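Long-range contacts in pyruvate kinase (Toxoplasma gondii, PDB 3GG8), which catalyses the last step of glycolysis, the transfer of the phosphoryl group of phosphoenolpyruvate to ADP, giving pyruvate and ATP: residues V41-P46 / V64-F69; R399-T404 / N503-L508. One frame throughout, in Å; residues are numbered along the deposited sequence.

Overall arrangement
Interaction 1 (41-46 with 64-69) lies deep in the catalytic barrel, its centre about 11 Å from the centre of the chain, whereas interaction 2 (399-404 with 503-508) belongs to the C-terminal alpha/beta domain, its centre about 30 Å from the centre of the chain. Both are buried, but interaction 2 owes part of its cover to a second subunit. The centres of interactions 1 and 2 are 37 Å apart, and the two share no element. The first joins neighbouring parallel strands through backbone hydrogen bonds and an arginine-threonine bond, burying 419 Å². The second sets a helix on an edge strand by van der Waals packing, with no hydrogen bond between the two segments, burying 161 Å².

Interaction 1. Residues V41-P46 / V64-F69; sequences VCTMGP and VCRLNF
R66 and T43 form the last of three parallel bridges between the strands, and the arginine can be followed outward atom by atom. Its CB lies 3.7 Å from C42 O and 3.8 Å from T43 OG1. With CG anti to the backbone N (chi1 170°) and the chain extended through to NE, the arginine runs alongside T43, so that CD passes 3.3 Å from the same OG1. At the tip NH1 gives OG1 a 2.8 Å hydrogen bond, with the threonine oxygen only 7° out of the guanidinium plane. On one face of that group, offset toward its rim, sits N68 CB. D101 forms a salt bridge with NE, and T43 OG1 also bonds to L346 O; each of the two thus has a second polar partner.

The backbone supplies the register: C42 N to V64 O, R66 N to C42 O and M44 N to R66 O are hydrogen bonds with N-H...O angles of 169-174°. On the face that carries T43 and R66, V41 and V64 lie side by side, CG2 of V41 3.8 Å from CB of V64. M44 bends at chi2 and chi3, placing its SD 4.0 Å from C65 CB while its CG touches L67 CD2. Beyond the paired residues, a water accepts from N68 N and donates to M44 O. Strands 39-43 and 62-68, linked by helix 51-60, form the first beta-alpha-beta unit of the eight-stranded TIM barrel of pyruvate kinase.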
loop_
_atom_site.group_PDB
_atom_site.type_symbol
_atom_site.label_atom_id
_atom_site.label_comp_id
_atom_site.label_asym_id
_atom_site.label_seq_id
_atom_site.Cartn_x
_atom_site.Cartn_y
_atom_site.Cartn_z
ATOM N N VAL C 41 -30.858 -17.941 -10.156
ATOM C CA VAL C 41 -32.263 -17.623 -10.435
ATOM C C VAL C 41 -32.775 -18.482 -11.602
ATOM O O VAL C 41 -32.135 -18.557 -12.669
ATOM C CB VAL C 41 -32.468 -16.112 -10.739
ATOM C CG1 VAL C 41 -33.952 -15.790 -10.959
ATOM C CG2 VAL C 41 -31.847 -15.229 -9.626
ATOM N N CYS C 42 -33.921 -19.136 -11.374
ATOM C CA CYS C 42 -34.546 -20.023 -12.367
ATOM C C CYS C 42 -35.935 -19.543 -12.731
ATOM O O CYS C 42 -36.752 -19.217 -11.855
ATOM C CB CYS C 42 -34.630 -21.448 -11.839
ATOM S SG CYS C 42 -33.007 -22.177 -11.495
ATOM N N THR C 43 -36.177 -19.472 -14.035
ATOM C CA THR C 43 -37.472 -19.064 -14.579
ATOM C C THR C 43 -38.380 -20.286 -14.637
ATOM O O THR C 43 -38.004 -21.334 -15.179
ATOM C CB THR C 43 -37.311 -18.427 -15.975
ATOM O OG1 THR C 43 -36.455 -17.292 -15.862
ATOM C CG2 THR C 43 -38.652 -17.963 -16.562
ATOM N N MET C 44 -39.573 -20.131 -14.063
ATOM C CA MET C 44 -40.596 -21.158 -14.059
ATOM C C MET C 44 -41.204 -21.287 -15.443
ATOM O O MET C 44 -41.274 -20.308 -16.177
ATOM C CB MET C 44 -41.701 -20.742 -13.081
ATOM C CG MET C 44 -41.182 -20.529 -11.671
ATOM S SD MET C 44 -40.559 -22.072 -10.938
ATOM C CE MET C 44 -38.837 -22.169 -11.478
ATOM N N GLY C 45 -41.665 -22.487 -15.777
ATOM C CA GLY C 45 -42.248 -22.745 -17.092
ATOM C C GLY C 45 -42.630 -24.201 -17.231
ATOM O O GLY C 45 -42.449 -24.970 -16.288
ATOM N N PRO C 46 -43.150 -24.602 -18.411
ATOM C CA PRO C 46 -43.628 -25.984 -18.615
ATOM C C PRO C 46 -42.578 -27.073 -18.367
ATOM O O PRO C 46 -42.923 -28.175 -17.902
ATOM C CB PRO C 46 -44.059 -26.004 -20.095
ATOM C CG PRO C 46 -44.348 -24.586 -20.442
ATOM C CD PRO C 46 -43.358 -23.761 -19.608
ATOM N N VAL C 64 -33.892 -18.892 -6.330
ATOM C CA VAL C 64 -34.943 -17.924 -6.661
ATOM C C VAL C 64 -35.761 -18.448 -7.835
ATOM O O VAL C 64 -35.192 -18.975 -8.802
ATOM C CB VAL C 64 -34.358 -16.525 -7.029
ATOM C CG1 VAL C 64 -35.478 -15.515 -7.349
ATOM C CG2 VAL C 64 -33.406 -15.988 -5.906
ATOM N N CYS C 65 -37.083 -18.280 -7.724
ATOM C CA CYS C 65 -38.045 -18.606 -8.776
ATOM C C CYS C 65 -38.621 -17.354 -9.445
ATOM O O CYS C 65 -39.378 -16.598 -8.825
ATOM C CB CYS C 65 -39.195 -19.431 -8.199
ATOM S SG CYS C 65 -38.628 -20.943 -7.405
ATOM N N ARG C 66 -38.272 -17.188 -10.718
ATOM C CA ARG C 66 -38.766 -16.125 -11.576
ATOM C C ARG C 66 -40.056 -16.518 -12.290
ATOM O O ARG C 66 -40.095 -17.519 -13.009
ATOM C CB ARG C 66 -37.713 -15.772 -12.624
ATOM C CG ARG C 66 -38.215 -14.826 -13.724
ATOM C CD ARG C 66 -37.031 -14.307 -14.519
ATOM N NE ARG C 66 -37.390 -13.396 -15.609
ATOM C CZ ARG C 66 -37.553 -13.771 -16.877
ATOM N NH1 ARG C 66 -37.399 -15.050 -17.218
ATOM N NH2 ARG C 66 -37.870 -12.868 -17.806
ATOM N N LEU C 67 -41.106 -15.734 -12.067
ATOM C CA LEU C 67 -42.341 -15.830 -12.816
ATOM C C LEU C 67 -42.315 -14.754 -13.903
ATOM O O LEU C 67 -42.390 -13.560 -13.611
ATOM C CB LEU C 67 -43.521 -15.577 -11.896
ATOM C CG LEU C 67 -43.626 -16.321 -10.562
ATOM C CD1 LEU C 67 -44.790 -15.757 -9.754
ATOM C CD2 LEU C 67 -43.762 -17.833 -10.790
ATOM N N ASN C 68 -42.177 -15.180 -15.155
ATOM C CA ASN C 68 -42.205 -14.274 -16.286
ATOM C C ASN C 68 -43.618 -13.851 -16.715
ATOM O O ASN C 68 -44.276 -14.561 -17.481
ATOM C CB ASN C 68 -41.452 -14.876 -17.472
ATOM C CG ASN C 68 -41.332 -13.904 -18.616
ATOM O OD1 ASN C 68 -41.837 -12.776 -18.541
ATOM N ND2 ASN C 68 -40.683 -14.326 -19.690
ATOM N N PHE C 69 -44.070 -12.678 -16.269
ATOM C CA PHE C 69 -45.415 -12.202 -16.624
ATOM C C PHE C 69 -45.591 -11.619 -18.028
ATOM O O PHE C 69 -46.646 -11.025 -18.317
ATOM C CB PHE C 69 -45.974 -11.243 -15.566
ATOM C CG PHE C 69 -46.705 -11.927 -14.438
ATOM C CD1 PHE C 69 -46.034 -12.753 -13.550
ATOM C CD2 PHE C 69 -48.080 -11.742 -14.267
ATOM C CE1 PHE C 69 -46.719 -13.386 -12.498
ATOM C CE2 PHE C 69 -48.770 -12.367 -13.220
ATOM C CZ PHE C 69 -48.070 -13.184 -12.327
HETATM O O HOH W 1 -42.718 -18.130 -15.489
#

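Interaction 2. Residues R399-T404 / N503-L508; sequences RAAVET and NLLKVL
L505 reaches from strand 502-509 to A400 and A401 on helix 393-407, a helix-on-sheet packing within the C-terminal alpha/beta domain of pyruvate kinase. The axes of the two short segments come within 9.3 Å of each other, and their N-to-C directions differ by 11°, so helix and strand run nearly parallel. The leucine does most of the touching through one methyl. Its chain is extended at both torsions, CG anti to the backbone N (chi1 178°), which carries CD1 to the helix backbone. There CD1 lies 3.5 Å from A401 N, with A400 CB at 3.8 Å and A401 CB at 4.1 Å.

One turn further along, CG2 of T404 meets CG2 of V507 at 3.8 Å, the two side chains passing at a slant. Strand 502-509 is the outermost strand of its sheet within this chain, but residues 503-507 pair antiparallel with a strand of the second subunit, which continues the sheet across the interface. A400 and T404 also pack against T404 and A400, respectively, of that subunit.

The rotamer of T404 serves two contacts. With chi1 at -55°, OG1 turns back along the helix and donates to A400 O at 2.7 Å, while CG2, anti to the backbone N, lies on the V507 side. A400 O thus accepts two bonds from the same residue, T404 N and T404 OG1 approaching from opposite faces of its carbonyl plane, the hydroxyl above that plane.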
loop_
_atom_site.group_PDB
_atom_site.type_symbol
_atom_site.label_atom_id
_atom_site.label_comp_id
_atom_site.label_asym_id
_atom_site.label_seq_id
_atom_site.Cartn_x
_atom_site.Cartn_y
_atom_site.Cartn_z
ATOM N N ARG C 399 -16.813 -4.740 7.916
ATOM C CA ARG C 399 -15.434 -4.724 7.484
ATOM C C ARG C 399 -14.445 -5.336 8.507
ATOM O O ARG C 399 -13.564 -6.115 8.136
ATOM C CB ARG C 399 -15.072 -3.275 7.169
ATOM C CG ARG C 399 -13.699 -3.054 6.618
ATOM C CD ARG C 399 -13.462 -1.578 6.322
ATOM N NE ARG C 399 -14.237 -1.097 5.170
ATOM C CZ ARG C 399 -14.118 0.121 4.634
ATOM N NH1 ARG C 399 -14.855 0.467 3.582
ATOM N NH2 ARG C 399 -13.266 1.000 5.147
ATOM N N ALA C 400 -14.578 -4.979 9.783
ATOM C CA ALA C 400 -13.708 -5.538 10.825
ATOM C C ALA C 400 -13.912 -7.052 10.946
ATOM O O ALA C 400 -12.952 -7.804 11.171
ATOM C CB ALA C 400 -13.964 -4.857 12.162
ATOM N N ALA C 401 -15.167 -7.474 10.786
ATOM C CA ALA C 401 -15.569 -8.878 10.840
ATOM C C ALA C 401 -14.875 -9.725 9.767
ATOM O O ALA C 401 -14.289 -10.759 10.070
ATOM C CB ALA C 401 -17.061 -8.980 10.713
ATOM N N VAL C 402 -14.928 -9.259 8.520
ATOM C CA VAL C 402 -14.255 -9.912 7.397
ATOM C C VAL C 402 -12.732 -10.023 7.646
ATOM O O VAL C 402 -12.156 -11.113 7.545
ATOM C CB VAL C 402 -14.577 -9.170 6.079
ATOM C CG1 VAL C 402 -13.844 -9.796 4.900
ATOM C CG2 VAL C 402 -16.092 -9.145 5.842
ATOM N N GLU C 403 -12.108 -8.897 7.996
ATOM C CA GLU C 403 -10.707 -8.835 8.419
ATOM C C GLU C 403 -10.351 -9.802 9.533
ATOM O O GLU C 403 -9.342 -10.496 9.458
ATOM C CB GLU C 403 -10.365 -7.434 8.925
ATOM C CG GLU C 403 -10.093 -6.399 7.868
ATOM C CD GLU C 403 -9.771 -5.022 8.455
ATOM O OE1 GLU C 403 -9.562 -4.917 9.692
ATOM O OE2 GLU C 403 -9.719 -4.040 7.669
ATOM N N THR C 404 -11.158 -9.801 10.589
ATOM C CA THR C 404 -10.907 -10.637 11.764
ATOM C C THR C 404 -11.094 -12.112 11.434
ATOM O O THR C 404 -10.287 -12.944 11.870
ATOM C CB THR C 404 -11.793 -10.225 12.949
ATOM O OG1 THR C 404 -11.588 -8.832 13.211
ATOM C CG2 THR C 404 -11.428 -11.016 14.210
ATOM N N ASN C 503 -23.554 -2.028 17.260
ATOM C CA ASN C 503 -23.010 -3.104 16.441
ATOM C C ASN C 503 -21.943 -3.941 17.132
ATOM O O ASN C 503 -20.958 -3.411 17.636
ATOM C CB ASN C 503 -22.458 -2.536 15.133
ATOM C CG ASN C 503 -23.543 -2.206 14.141
ATOM O OD1 ASN C 503 -23.814 -2.993 13.237
ATOM N ND2 ASN C 503 -24.191 -1.050 14.311
ATOM N N LEU C 504 -22.140 -5.254 17.113
ATOM C CA LEU C 504 -21.326 -6.193 17.872
ATOM C C LEU C 504 -20.497 -7.076 16.957
ATOM O O LEU C 504 -20.892 -7.385 15.841
ATOM C CB LEU C 504 -22.233 -7.074 18.734
ATOM C CG LEU C 504 -21.628 -8.229 19.542
ATOM C CD1 LEU C 504 -20.917 -7.729 20.818
ATOM C CD2 LEU C 504 -22.704 -9.266 19.893
ATOM N N LEU C 505 -19.340 -7.487 17.448
ATOM C CA LEU C 505 -18.533 -8.468 16.759
ATOM C C LEU C 505 -17.947 -9.347 17.839
ATOM O O LEU C 505 -17.237 -8.875 18.713
ATOM C CB LEU C 505 -17.443 -7.786 15.927
ATOM C CG LEU C 505 -16.385 -8.558 15.117
ATOM C CD1 LEU C 505 -15.654 -7.567 14.240
ATOM C CD2 LEU C 505 -15.386 -9.270 15.990
ATOM N N LYS C 506 -18.275 -10.629 17.785
ATOM C CA LYS C 506 -17.760 -11.603 18.731
ATOM C C LYS C 506 -16.913 -12.637 18.012
ATOM O O LYS C 506 -17.253 -13.078 16.924
ATOM C CB LYS C 506 -18.911 -12.329 19.410
ATOM C CG LYS C 506 -19.477 -11.644 20.598
ATOM C CD LYS C 506 -19.937 -12.672 21.619
ATOM C CE LYS C 506 -21.021 -12.098 22.538
ATOM N NZ LYS C 506 -21.243 -12.913 23.774
ATOM N N VAL C 507 -15.815 -13.048 18.635
ATOM C CA VAL C 507 -15.080 -14.200 18.138
ATOM C C VAL C 507 -15.200 -15.293 19.184
ATOM O O VAL C 507 -14.911 -15.085 20.363
ATOM C CB VAL C 507 -13.605 -13.893 17.791
ATOM C CG1 VAL C 507 -12.954 -15.116 17.140
ATOM C CG2 VAL C 507 -13.507 -12.691 16.861
ATOM N N LEU C 508 -15.662 -16.456 18.752
ATOM C CA LEU C 508 -15.875 -17.561 19.677
ATOM C C LEU C 508 -15.420 -18.895 19.079
ATOM O O LEU C 508 -15.351 -19.050 17.851
ATOM C CB LEU C 508 -17.341 -17.593 20.169
ATOM C CG LEU C 508 -18.484 -17.318 19.190
#